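PDB 3TL4: glutaminyl-tRNA synthetase from Saccharomyces cerevisiae, which catalyses the ATP-dependent attachment of glutamine to tRNA(Gln), and is represented here by its appended tRNA-binding domain alone. Local coordinates for residues A[140-145]-A[172-177]; A[127-130]-A[136-139]; A[147-152]-A[168-173]. All coordinates share one frame; numbering follows the deposited sequence.

Interaction 1 (A[140-145]-A[172-177])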
ATOM      1  N   GLU A 140     -24.394  11.752 -18.724  1.00 21.15           N
ATOM      2  CA  GLU A 140     -24.081  12.546 -17.532  1.00 20.04           C
ATOM      3  C   GLU A 140     -22.880  13.477 -17.745  1.00 27.03           C
ATOM      4  O   GLU A 140     -22.745  14.515 -17.079  1.00 19.79           O
ATOM      5  CB  GLU A 140     -23.844  11.611 -16.340  1.00 29.76           C
ATOM      6  CG  GLU A 140     -25.031  10.674 -16.022  1.00 34.83           C
ATOM      7  CD  GLU A 140     -26.281  11.425 -15.544  1.00 38.49           C
ATOM      8  OE1 GLU A 140     -26.136  12.399 -14.765  1.00 37.49           O
ATOM      9  OE2 GLU A 140     -27.401  11.052 -15.962  1.00 38.58           O
ATOM     10  N   ARG A 141     -22.020  13.091 -18.686  1.00 23.37           N
ATOM     11  CA  ARG A 141     -20.851  13.868 -19.070  1.00 16.17           C
ATOM     12  C   ARG A 141     -19.895  14.083 -17.920  1.00 21.63           C
ATOM     13  O   ARG A 141     -19.650  13.165 -17.151  1.00 22.00           O
ATOM     14  CB  ARG A 141     -21.255  15.195 -19.723  1.00 16.10           C
ATOM     15  CG  ARG A 141     -21.973  14.979 -21.053  1.00 17.22           C
ATOM     16  CD  ARG A 141     -22.333  16.292 -21.735  1.00 16.54           C
ATOM     17  NE  ARG A 141     -21.140  17.076 -22.032  1.00 17.51           N
ATOM     18  CZ  ARG A 141     -20.276  16.808 -23.012  1.00 20.09           C
ATOM     19  NH1 ARG A 141     -20.467  15.766 -23.828  1.00 20.30           N
ATOM     20  NH2 ARG A 141     -19.223  17.596 -23.185  1.00 14.07           N
ATOM     21  N   TYR A 142     -19.352  15.292 -17.804  1.00 23.32           N
ATOM     22  CA  TYR A 142     -18.254  15.528 -16.874  1.00 16.88           C
ATOM     23  C   TYR A 142     -18.629  15.452 -15.393  1.00 24.15           C
ATOM     24  O   TYR A 142     -17.771  15.184 -14.554  1.00 25.62           O
ATOM     25  CB  TYR A 142     -17.519  16.831 -17.193  1.00 13.48           C
ATOM     26  CG  TYR A 142     -16.651  16.747 -18.428  1.00 16.07           C
ATOM     27  CD1 TYR A 142     -17.123  17.170 -19.667  1.00 16.24           C
ATOM     28  CD2 TYR A 142     -15.364  16.233 -18.362  1.00 19.79           C
ATOM     29  CE1 TYR A 142     -16.345  17.089 -20.794  1.00 17.02           C
ATOM     30  CE2 TYR A 142     -14.572  16.156 -19.488  1.00 19.24           C
ATOM     31  CZ  TYR A 142     -15.072  16.593 -20.700  1.00 20.21           C
ATOM     32  OH  TYR A 142     -14.297  16.522 -21.832  1.00 23.67           O
ATOM     33  N   LYS A 143     -19.904  15.671 -15.082  1.00 21.49           N
ATOM     34  CA  LYS A 143     -20.413  15.471 -13.726  1.00 25.90           C
ATOM     35  C   LYS A 143     -20.147  14.065 -13.177  1.00 24.53           C
ATOM     36  O   LYS A 143     -20.154  13.851 -11.964  1.00 26.94           O
ATOM     37  CB  LYS A 143     -21.918  15.749 -13.671  1.00 32.80           C
ATOM     38  CG  LYS A 143     -22.300  17.189 -13.964  1.00 39.60           C
ATOM     39  CD  LYS A 143     -23.812  17.355 -13.965  1.00 50.38           C
ATOM     40  CE  LYS A 143     -24.218  18.828 -14.143  1.00 54.35           C
ATOM     41  NZ  LYS A 143     -23.920  19.380 -15.506  1.00 50.03           N
ATOM     42  N   LEU A 144     -19.917  13.110 -14.065  1.00 18.59           N
ATOM     43  CA  LEU A 144     -19.739  11.719 -13.661  1.00 19.72           C
ATOM     44  C   LEU A 144     -18.276  11.354 -13.420  1.00 22.43           C
ATOM     45  O   LEU A 144     -17.977  10.287 -12.895  1.00 22.46           O
ATOM     46  CB  LEU A 144     -20.356  10.778 -14.711  1.00 29.56           C
ATOM     47  CG  LEU A 144     -20.442   9.288 -14.382  1.00 30.65           C
ATOM     48  CD1 LEU A 144     -21.002   9.085 -12.980  1.00 36.52           C
ATOM     49  CD2 LEU A 144     -21.279   8.534 -15.417  1.00 25.57           C
ATOM     50  N   VAL A 145     -17.361  12.239 -13.797  1.00 28.17           N
ATOM     51  CA  VAL A 145     -15.937  11.935 -13.664  1.00 27.87           C
ATOM     52  C   VAL A 145     -15.490  11.527 -12.240  1.00 31.67           C
ATOM     53  O   VAL A 145     -14.661  10.624 -12.082  1.00 36.21           O
ATOM     54  CB  VAL A 145     -15.042  13.052 -14.261  1.00 23.26           C
ATOM     55  CG1 VAL A 145     -13.602  12.858 -13.849  1.00 24.54           C
ATOM     56  CG2 VAL A 145     -15.160  13.070 -15.803  1.00 18.99           C
ATOM     57  N   GLN A 172      -7.953  12.188 -19.696  1.00 19.38           N
ATOM     58  CA  GLN A 172      -7.618  12.059 -21.108  1.00 19.29           C
ATOM     59  C   GLN A 172      -8.621  11.196 -21.874  1.00 17.04           C
ATOM     60  O   GLN A 172      -9.043  11.538 -22.961  1.00 24.67           O
ATOM     61  CB  GLN A 172      -6.243  11.443 -21.264  1.00 21.90           C
ATOM     62  CG  GLN A 172      -5.120  12.152 -20.548  1.00 27.25           C
ATOM     63  CD  GLN A 172      -3.812  11.405 -20.747  1.00 40.74           C
ATOM     64  OE1 GLN A 172      -3.312  11.301 -21.869  1.00 51.46           O
ATOM     65  NE2 GLN A 172      -3.274  10.845 -19.672  1.00 33.76           N
ATOM     66  N   GLU A 173      -8.986  10.062 -21.310  1.00 20.10           N
ATOM     67  CA  GLU A 173      -9.893   9.151 -21.995  1.00 18.10           C
ATOM     68  C   GLU A 173     -11.300   9.708 -22.108  1.00 22.74           C
ATOM     69  O   GLU A 173     -11.973   9.496 -23.101  1.00 28.68           O
ATOM     70  CB  GLU A 173      -9.904   7.799 -21.299  1.00 16.49           C
ATOM     71  CG  GLU A 173      -8.544   7.094 -21.395  1.00 20.03           C
ATOM     72  CD  GLU A 173      -8.112   6.907 -22.834  1.00 27.33           C
ATOM     73  OE1 GLU A 173      -8.954   6.459 -23.643  1.00 30.67           O
ATOM     74  OE2 GLU A 173      -6.945   7.211 -23.160  1.00 30.94           O
ATOM     75  N   VAL A 174     -11.741  10.429 -21.088  1.00 23.67           N
ATOM     76  CA  VAL A 174     -13.087  10.985 -21.079  1.00 18.54           C
ATOM     77  C   VAL A 174     -13.208  12.060 -22.139  1.00 16.69           C
ATOM     78  O   VAL A 174     -14.212  12.140 -22.852  1.00 19.62           O
ATOM     79  CB  VAL A 174     -13.459  11.512 -19.670  1.00 27.12           C
ATOM     80  CG1 VAL A 174     -14.690  12.348 -19.725  1.00 23.15           C
ATOM     81  CG2 VAL A 174     -13.670  10.338 -18.726  1.00 25.37           C
ATOM     82  N   LEU A 175     -12.158  12.865 -22.267  1.00 19.92           N
ATOM     83  CA  LEU A 175     -12.072  13.878 -23.323  1.00 19.99           C
ATOM     84  C   LEU A 175     -12.318  13.267 -24.699  1.00 25.39           C
ATOM     85  O   LEU A 175     -13.030  13.852 -25.514  1.00 29.33           O
ATOM     86  CB  LEU A 175     -10.703  14.571 -23.294  1.00 18.07           C
ATOM     87  CG  LEU A 175     -10.398  15.683 -24.304  1.00 29.04           C
ATOM     88  CD1 LEU A 175     -11.459  16.799 -24.272  1.00 22.38           C
ATOM     89  CD2 LEU A 175      -8.992  16.245 -24.054  1.00 26.60           C
ATOM     90  N   LYS A 176     -11.735  12.096 -24.965  1.00 20.63           N
ATOM     91  CA  LYS A 176     -11.880  11.474 -26.285  1.00 18.12           C
ATOM     92  C   LYS A 176     -13.341  11.204 -26.646  1.00 23.80           C
ATOM     93  O   LYS A 176     -13.746  11.348 -27.800  1.00 24.45           O
ATOM     94  CB  LYS A 176     -11.077  10.174 -26.364  1.00 16.38           C
ATOM     95  CG  LYS A 176      -9.585  10.377 -26.241  1.00 26.89           C
ATOM     96  CD  LYS A 176      -8.832   9.057 -26.052  1.00 25.50           C
ATOM     97  CE  LYS A 176      -7.356   9.333 -25.777  1.00 27.41           C
ATOM     98  NZ  LYS A 176      -6.615   8.096 -25.400  1.00 33.77           N
ATOM     99  N   LEU A 177     -14.121  10.796 -25.649  1.00 23.60           N
ATOM    100  CA  LEU A 177     -15.532  10.434 -25.818  1.00 20.27           C
ATOM    101  C   LEU A 177     -16.470  11.640 -25.768  1.00 22.05           C
ATOM    102  O   LEU A 177     -17.462  11.700 -26.496  1.00 24.25           O
ATOM    103  CB  LEU A 177     -15.933   9.450 -24.709  1.00 23.89           C
ATOM    104  CG  LEU A 177     -17.402   9.045 -24.542  1.00 28.65           C
ATOM    105  CD1 LEU A 177     -17.940   8.334 -25.788  1.00 27.48           C
ATOM    106  CD2 LEU A 177     -17.571   8.174 -23.296  1.00 25.07           C
TER
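Tyr142 and Val145 close on Val174, and the methyl CG1 of that valine carries the tight half of the contact. Val174 CG1 sits 3.8 Å from Tyr142 CE2, obliquely to the ring, and 4.0 Å from Val145 CG2. With chi1 at 167°, Val174 CG1 lies opposite the backbone N and projects from helix 166-178 into the angle between the two. The tyrosine and valine side chains run past each other in opposing senses, while Val145, at the start of helix 145-153, meets Val174 at a slant. The nearest CA atoms, those of Val145 and Val174, are 8.0 Å apart, leaving the meeting to the side chains.

The other half faces solvent: where Val174 is buried, Leu175 is exposed. Leu175 starts out pointing away from the turn, and its CD1 touches the phenol oxygen, with Tyr142 OH to Leu175 CD1 at 3.8 Å. That oxygen has its polar partner just past this stretch of helix, in a hydrogen bond with the carbonyl of Gly179, which ties the ring to the chain beyond helix 166-178. Arg141, the first residue after helix 134-140 to leave helical angles, with positive phi, forms a salt bridge with Asp185 in the same C-terminal tail. A short 3-10 turn linking two helices and packed on a third is an arrangement consistent with the all-helical RNA-binding domain of the GatB/YqeY type.

Interaction 2 (A[127-130]-A[136-139]); sequences MQYI and RILT
Ile130 of helix 119-132 and Ile137 of helix 134-140 have the closest CA atoms, 7.5 Å apart, across the short connection between consecutive helices. Ile137 supplies the apolar filling. Ile137 CD1 lies 4.0 Å from Ile130 CA, against the helix backbone itself, and 4.2 Å from Tyr129 CE2, obliquely to the ring; Ile130 CG2 adds a more distant contact.

Beyond this apolar layer the polar ends meet. A chi1 of 175° swings the ring of Tyr129 away from its own nitrogen, directing the phenol toward Arg136, whose chain bends at chi3 to bring the guanidinium back. Arg136 NH2 donates to Tyr129 OH over 3.2 Å, a bent bond of 140° at the hydrogen, with the oxygen near the guanidinium edge but tilted slightly from its plane. Ring and guanidinium stand almost perpendicular, 89° apart. The phenol oxygen is also hydrogen-bonded to Asp151 of helix 145-153, and Arg136 NH2 to Asn133 OD1. A phenylalanine at Tyr129 would remove the hydroxyl, and Asp151 and Arg136 would probably lose the group that links them. The chemistry thus implies that a buried phenol oxygen, held between a carboxylate and a guanidinium, joins three successive helices.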
HETATM    1  N   MSE A 127     -10.266   2.387 -20.372  1.00 26.95           N
HETATM    2  CA  MSE A 127     -10.965   2.358 -21.662  1.00 28.80           C
HETATM    3  C   MSE A 127     -12.110   1.359 -21.667  1.00 19.13           C
HETATM    4  O   MSE A 127     -13.202   1.655 -22.139  1.00 19.53           O
HETATM    5  CB  MSE A 127     -10.004   2.001 -22.795  1.00 25.57           C
HETATM    6  CG  MSE A 127      -8.973   3.060 -23.072  1.00 34.82           C
HETATM    7 SE   MSE A 127      -7.904   2.631 -24.650  1.00 82.17          SE
HETATM    8  CE  MSE A 127      -9.316   2.754 -25.998  1.00115.76           C
ATOM      9  N   GLN A 128     -11.827   0.178 -21.141  1.00 13.67           N
ATOM     10  CA  GLN A 128     -12.790  -0.908 -21.025  1.00 20.93           C
ATOM     11  C   GLN A 128     -13.985  -0.489 -20.178  1.00 23.00           C
ATOM     12  O   GLN A 128     -15.135  -0.729 -20.547  1.00 27.16           O
ATOM     13  CB  GLN A 128     -12.098  -2.095 -20.365  1.00 30.38           C
ATOM     14  CG  GLN A 128     -12.540  -3.472 -20.829  1.00 47.85           C
ATOM     15  CD  GLN A 128     -11.632  -4.578 -20.283  1.00 53.52           C
ATOM     16  OE1 GLN A 128     -10.535  -4.811 -20.803  1.00 53.37           O
ATOM     17  NE2 GLN A 128     -12.083  -5.248 -19.223  1.00 55.54           N
ATOM     18  N   TYR A 129     -13.701   0.120 -19.031  1.00 14.25           N
ATOM     19  CA  TYR A 129     -14.749   0.628 -18.163  1.00 15.51           C
ATOM     20  C   TYR A 129     -15.632   1.648 -18.891  1.00 22.97           C
ATOM     21  O   TYR A 129     -16.866   1.575 -18.831  1.00 26.55           O
ATOM     22  CB  TYR A 129     -14.162   1.267 -16.893  1.00 16.58           C
ATOM     23  CG  TYR A 129     -15.225   1.908 -16.026  1.00 17.26           C
ATOM     24  CD1 TYR A 129     -15.810   1.206 -14.977  1.00 18.10           C
ATOM     25  CD2 TYR A 129     -15.668   3.193 -16.278  1.00 13.90           C
ATOM     26  CE1 TYR A 129     -16.794   1.777 -14.188  1.00 21.43           C
ATOM     27  CE2 TYR A 129     -16.652   3.778 -15.494  1.00 22.55           C
ATOM     28  CZ  TYR A 129     -17.208   3.065 -14.448  1.00 25.39           C
ATOM     29  OH  TYR A 129     -18.181   3.634 -13.668  1.00 26.17           O
ATOM     30  N   ILE A 130     -14.996   2.599 -19.568  1.00 20.15           N
ATOM     31  CA  ILE A 130     -15.715   3.612 -20.337  1.00 16.72           C
ATOM     32  C   ILE A 130     -16.600   2.998 -21.425  1.00 23.39           C
ATOM     33  O   ILE A 130     -17.749   3.418 -21.603  1.00 23.60           O
ATOM     34  CB  ILE A 130     -14.732   4.634 -20.958  1.00 13.03           C
ATOM     35  CG1 ILE A 130     -14.055   5.428 -19.838  1.00 12.38           C
ATOM     36  CG2 ILE A 130     -15.457   5.575 -21.922  1.00 11.23           C
ATOM     37  CD1 ILE A 130     -13.083   6.434 -20.331  1.00 16.98           C
ATOM     38  N   ARG A 136     -24.226   5.691 -20.032  1.00 16.44           N
ATOM     39  CA  ARG A 136     -24.405   6.369 -18.753  1.00 19.60           C
ATOM     40  C   ARG A 136     -23.463   7.573 -18.712  1.00 22.13           C
ATOM     41  O   ARG A 136     -23.831   8.639 -18.263  1.00 21.24           O
ATOM     42  CB  ARG A 136     -24.119   5.423 -17.577  1.00 10.57           C
ATOM     43  CG  ARG A 136     -24.445   6.019 -16.212  1.00 14.07           C
ATOM     44  CD  ARG A 136     -24.598   4.946 -15.119  1.00 15.16           C
ATOM     45  NE  ARG A 136     -23.405   4.110 -15.004  1.00 21.27           N
ATOM     46  CZ  ARG A 136     -22.352   4.418 -14.258  1.00 23.96           C
ATOM     47  NH1 ARG A 136     -22.340   5.545 -13.540  1.00 20.85           N
ATOM     48  NH2 ARG A 136     -21.316   3.600 -14.219  1.00 21.11           N
ATOM     49  N   ILE A 137     -22.243   7.386 -19.205  1.00 24.41           N
ATOM     50  CA  ILE A 137     -21.269   8.471 -19.263  1.00 24.49           C
ATOM     51  C   ILE A 137     -21.578   9.571 -20.292  1.00 21.38           C
ATOM     52  O   ILE A 137     -21.351  10.727 -20.018  1.00 21.57           O
ATOM     53  CB  ILE A 137     -19.855   7.942 -19.489  1.00 18.73           C
ATOM     54  CG1 ILE A 137     -19.449   7.043 -18.316  1.00 14.82           C
ATOM     55  CG2 ILE A 137     -18.894   9.102 -19.607  1.00 18.98           C
ATOM     56  CD1 ILE A 137     -18.171   6.269 -18.575  1.00 14.29           C
ATOM     57  N   LEU A 138     -22.087   9.212 -21.467  1.00 25.05           N
ATOM     58  CA  LEU A 138     -22.469  10.210 -22.472  1.00 26.83           C
ATOM     59  C   LEU A 138     -23.626  11.071 -21.992  1.00 29.11           C
ATOM     60  O   LEU A 138     -23.703  12.255 -22.301  1.00 31.07           O
ATOM     61  CB  LEU A 138     -22.862   9.544 -23.791  1.00 22.87           C
ATOM     62  CG  LEU A 138     -21.718   9.126 -24.714  1.00 23.75           C
ATOM     63  CD1 LEU A 138     -22.244   8.346 -25.903  1.00 18.00           C
ATOM     64  CD2 LEU A 138     -20.977  10.358 -25.173  1.00 20.91           C
ATOM     65  N   THR A 139     -24.524  10.464 -21.229  1.00 29.59           N
ATOM     66  CA  THR A 139     -25.679  11.166 -20.696  1.00 25.08           C
ATOM     67  C   THR A 139     -25.308  12.149 -19.598  1.00 26.37           C
ATOM     68  O   THR A 139     -25.845  13.255 -19.546  1.00 36.17           O
ATOM     69  CB  THR A 139     -26.718  10.176 -20.158  1.00 31.12           C
ATOM     70  OG1 THR A 139     -27.177   9.357 -21.239  1.00 34.84           O
ATOM     71  CG2 THR A 139     -27.896  10.913 -19.556  1.00 32.77           C
TER

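Interaction 3 (A[147-152]-A[168-173])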
ATOM      1  N   GLY A 147     -17.268   9.878 -10.228  1.00 28.36           N
ATOM      2  CA  GLY A 147     -17.800   8.533 -10.110  1.00 26.61           C
ATOM      3  C   GLY A 147     -16.995   7.502 -10.882  1.00 23.64           C
ATOM      4  O   GLY A 147     -16.836   6.367 -10.441  1.00 21.17           O
ATOM      5  N   ILE A 148     -16.488   7.893 -12.043  1.00 24.71           N
ATOM      6  CA  ILE A 148     -15.649   7.009 -12.837  1.00 20.45           C
ATOM      7  C   ILE A 148     -14.386   6.685 -12.046  1.00 24.51           C
ATOM      8  O   ILE A 148     -13.921   5.541 -12.021  1.00 25.79           O
ATOM      9  CB  ILE A 148     -15.273   7.667 -14.161  1.00 16.94           C
ATOM     10  CG1 ILE A 148     -16.544   7.973 -14.960  1.00 13.41           C
ATOM     11  CG2 ILE A 148     -14.304   6.782 -14.965  1.00 18.78           C
ATOM     12  CD1 ILE A 148     -16.263   8.514 -16.347  1.00  9.35           C
ATOM     13  N   PHE A 149     -13.847   7.705 -11.390  1.00 18.59           N
ATOM     14  CA  PHE A 149     -12.630   7.578 -10.606  1.00 18.33           C
ATOM     15  C   PHE A 149     -12.825   6.590  -9.458  1.00 22.09           C
ATOM     16  O   PHE A 149     -12.012   5.681  -9.246  1.00 17.79           O
ATOM     17  CB  PHE A 149     -12.230   8.954 -10.070  1.00 26.22           C
ATOM     18  CG  PHE A 149     -10.957   8.950  -9.284  1.00 33.02           C
ATOM     19  CD1 PHE A 149      -9.884   8.178  -9.686  1.00 32.31           C
ATOM     20  CD2 PHE A 149     -10.825   9.730  -8.147  1.00 44.19           C
ATOM     21  CE1 PHE A 149      -8.701   8.171  -8.966  1.00 36.48           C
ATOM     22  CE2 PHE A 149      -9.643   9.725  -7.421  1.00 51.46           C
ATOM     23  CZ  PHE A 149      -8.577   8.943  -7.836  1.00 44.26           C
ATOM     24  N   ALA A 150     -13.913   6.762  -8.717  1.00 26.82           N
ATOM     25  CA  ALA A 150     -14.233   5.838  -7.625  1.00 29.19           C
ATOM     26  C   ALA A 150     -14.325   4.391  -8.115  1.00 29.75           C
ATOM     27  O   ALA A 150     -13.865   3.475  -7.436  1.00 34.23           O
ATOM     28  CB  ALA A 150     -15.531   6.252  -6.923  1.00 18.73           C
ATOM     29  N   ASP A 151     -14.920   4.193  -9.292  1.00 23.54           N
ATOM     30  CA  ASP A 151     -15.139   2.848  -9.826  1.00 17.64           C
ATOM     31  C   ASP A 151     -13.847   2.228 -10.359  1.00 21.21           C
ATOM     32  O   ASP A 151     -13.624   1.027 -10.238  1.00 17.34           O
ATOM     33  CB  ASP A 151     -16.201   2.860 -10.935  1.00 18.73           C
ATOM     34  CG  ASP A 151     -17.591   3.149 -10.407  1.00 27.86           C
ATOM     35  OD1 ASP A 151     -17.737   3.205  -9.170  1.00 32.83           O
ATOM     36  OD2 ASP A 151     -18.537   3.310 -11.215  1.00 27.81           O
ATOM     37  N   VAL A 152     -13.014   3.061 -10.968  1.00 24.34           N
ATOM     38  CA  VAL A 152     -11.711   2.646 -11.466  1.00 24.38           C
ATOM     39  C   VAL A 152     -10.772   2.203 -10.327  1.00 27.11           C
ATOM     40  O   VAL A 152     -10.113   1.164 -10.421  1.00 30.57           O
ATOM     41  CB  VAL A 152     -11.078   3.779 -12.321  1.00 19.76           C
ATOM     42  CG1 VAL A 152      -9.593   3.533 -12.542  1.00 22.83           C
ATOM     43  CG2 VAL A 152     -11.818   3.892 -13.657  1.00 15.84           C
ATOM     44  N   PRO A 168      -5.303  11.453 -14.171  1.00 40.14           N
ATOM     45  CA  PRO A 168      -4.894  11.999 -15.473  1.00 38.16           C
ATOM     46  C   PRO A 168      -5.287  11.097 -16.635  1.00 35.97           C
ATOM     47  O   PRO A 168      -5.678  11.582 -17.696  1.00 33.30           O
ATOM     48  CB  PRO A 168      -3.367  12.061 -15.366  1.00 39.90           C
ATOM     49  CG  PRO A 168      -3.094  12.115 -13.895  1.00 42.89           C
ATOM     50  CD  PRO A 168      -4.161  11.282 -13.259  1.00 44.16           C
ATOM     51  N   ILE A 169      -5.177   9.788 -16.454  1.00 30.88           N
ATOM     52  CA  ILE A 169      -5.522   8.899 -17.555  1.00 32.79           C
ATOM     53  C   ILE A 169      -7.026   8.914 -17.821  1.00 29.58           C
ATOM     54  O   ILE A 169      -7.458   8.842 -18.975  1.00 25.16           O
ATOM     55  CB  ILE A 169      -5.013   7.479 -17.333  1.00 30.70           C
ATOM     56  CG1 ILE A 169      -3.478   7.467 -17.364  1.00 34.32           C
ATOM     57  CG2 ILE A 169      -5.582   6.564 -18.388  1.00 18.28           C
ATOM     58  CD1 ILE A 169      -2.871   6.302 -16.592  1.00 35.28           C
ATOM     59  N   ILE A 170      -7.814   9.040 -16.757  1.00 22.42           N
ATOM     60  CA  ILE A 170      -9.260   9.193 -16.891  1.00 22.75           C
ATOM     61  C   ILE A 170      -9.665  10.486 -17.587  1.00 22.12           C
ATOM     62  O   ILE A 170     -10.499  10.468 -18.487  1.00 22.17           O
ATOM     63  CB  ILE A 170      -9.978   9.137 -15.541  1.00 24.36           C
ATOM     64  CG1 ILE A 170      -9.899   7.721 -14.979  1.00 22.76           C
ATOM     65  CG2 ILE A 170     -11.431   9.573 -15.710  1.00 24.04           C
ATOM     66  CD1 ILE A 170     -10.352   7.602 -13.546  1.00 17.28           C
ATOM     67  N   ASP A 171      -9.090  11.605 -17.153  1.00 27.27           N
ATOM     68  CA  ASP A 171      -9.339  12.887 -17.805  1.00 21.52           C
ATOM     69  C   ASP A 171      -9.058  12.816 -19.312  1.00 22.63           C
ATOM     70  O   ASP A 171      -9.844  13.302 -20.120  1.00 25.92           O
ATOM     71  CB  ASP A 171      -8.523  14.007 -17.151  1.00 24.02           C
ATOM     72  CG  ASP A 171      -9.046  14.385 -15.755  1.00 38.50           C
ATOM     73  OD1 ASP A 171     -10.200  14.029 -15.413  1.00 37.10           O
ATOM     74  OD2 ASP A 171      -8.301  15.047 -14.997  1.00 42.87           O
ATOM     75  N   GLN A 172      -7.953  12.188 -19.696  1.00 19.38           N
ATOM     76  CA  GLN A 172      -7.618  12.059 -21.108  1.00 19.29           C
ATOM     77  C   GLN A 172      -8.621  11.196 -21.874  1.00 17.04           C
ATOM     78  O   GLN A 172      -9.043  11.538 -22.961  1.00 24.67           O
ATOM     79  CB  GLN A 172      -6.243  11.443 -21.264  1.00 21.90           C
ATOM     80  CG  GLN A 172      -5.120  12.152 -20.548  1.00 27.25           C
ATOM     81  CD  GLN A 172      -3.812  11.405 -20.747  1.00 40.74           C
ATOM     82  OE1 GLN A 172      -3.312  11.301 -21.869  1.00 51.46           O
ATOM     83  NE2 GLN A 172      -3.274  10.845 -19.672  1.00 33.76           N
ATOM     84  N   GLU A 173      -8.986  10.062 -21.310  1.00 20.10           N
ATOM     85  CA  GLU A 173      -9.893   9.151 -21.995  1.00 18.10           C
ATOM     86  C   GLU A 173     -11.300   9.708 -22.108  1.00 22.74           C
ATOM     87  O   GLU A 173     -11.973   9.496 -23.101  1.00 28.68           O
ATOM     88  CB  GLU A 173      -9.904   7.799 -21.299  1.00 16.49           C
ATOM     89  CG  GLU A 173      -8.544   7.094 -21.395  1.00 20.03           C
ATOM     90  CD  GLU A 173      -8.112   6.907 -22.834  1.00 27.33           C
ATOM     91  OE1 GLU A 173      -8.954   6.459 -23.643  1.00 30.67           O
ATOM     92  OE2 GLU A 173      -6.945   7.211 -23.160  1.00 30.94           O
TER
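Ile170 packs into a hollow formed by Ile148, Phe149 and Val152, a buried helix-helix joint in the all-helical tRNA-binding domain where helices 145-153 and 166-178 meet. The two segments run at 128° to each other with axes 10.5 Å apart, closer to antiparallel than parallel. From helix 166-178 the isoleucine enters a hollow whose floor is the backbone at Phe149 and whose walls are the three side chains.

The two branches of Ile170 fill different parts of it. The longer arm is extended at chi2 (170°) and brings Ile170 CD1 to 3.7 Å from Phe149 CA, so the methyl rests on the main chain of the facing helix. Beside it, the Phe149 side chain crosses that of Ile170 at about a right angle and closes one wall, its ring lying obliquely to the methyl, with Phe149 CD1 at 3.9 Å from Ile170 CD1. The shorter branch goes to Ile148, the two side chains passing in opposing directions with a 4.1 Å approach between Ile170 CG2 and Ile148 CG2. Phe149 turns onward to Phe166 and forms a cation-pi pair with Lys153, while Ile148 continues the apolar layer toward Tyr129 and Ile137. The last wall is built methyl against methyl: Val152 CG2 meets Ile170 CD1 tip to tip at 4.0 Å.

How the interactions relate
The three contacts show how neighbouring contacts, their centres 8 to 10 Å apart, merge into one helical unit. Interactions 1 and 3 share helix 166-178, with centres about 8 Å apart, and Val174 CG2 of the first lies 4.0 Å from Ile148 CD1 of the third. Interaction 2, centred about 8 Å from interaction 1 and 10 Å from interaction 3, joins the same core: Ile137 CD1 comes within 3.7 Å of Ile148 CD1, and Ile130 CG2 within 3.6 Å of Leu177 CD2. The Tyr129-Asp151 hydrogen bond also ties interaction 2 to interaction 3. All three are structural packing within the appended tRNA-binding domain.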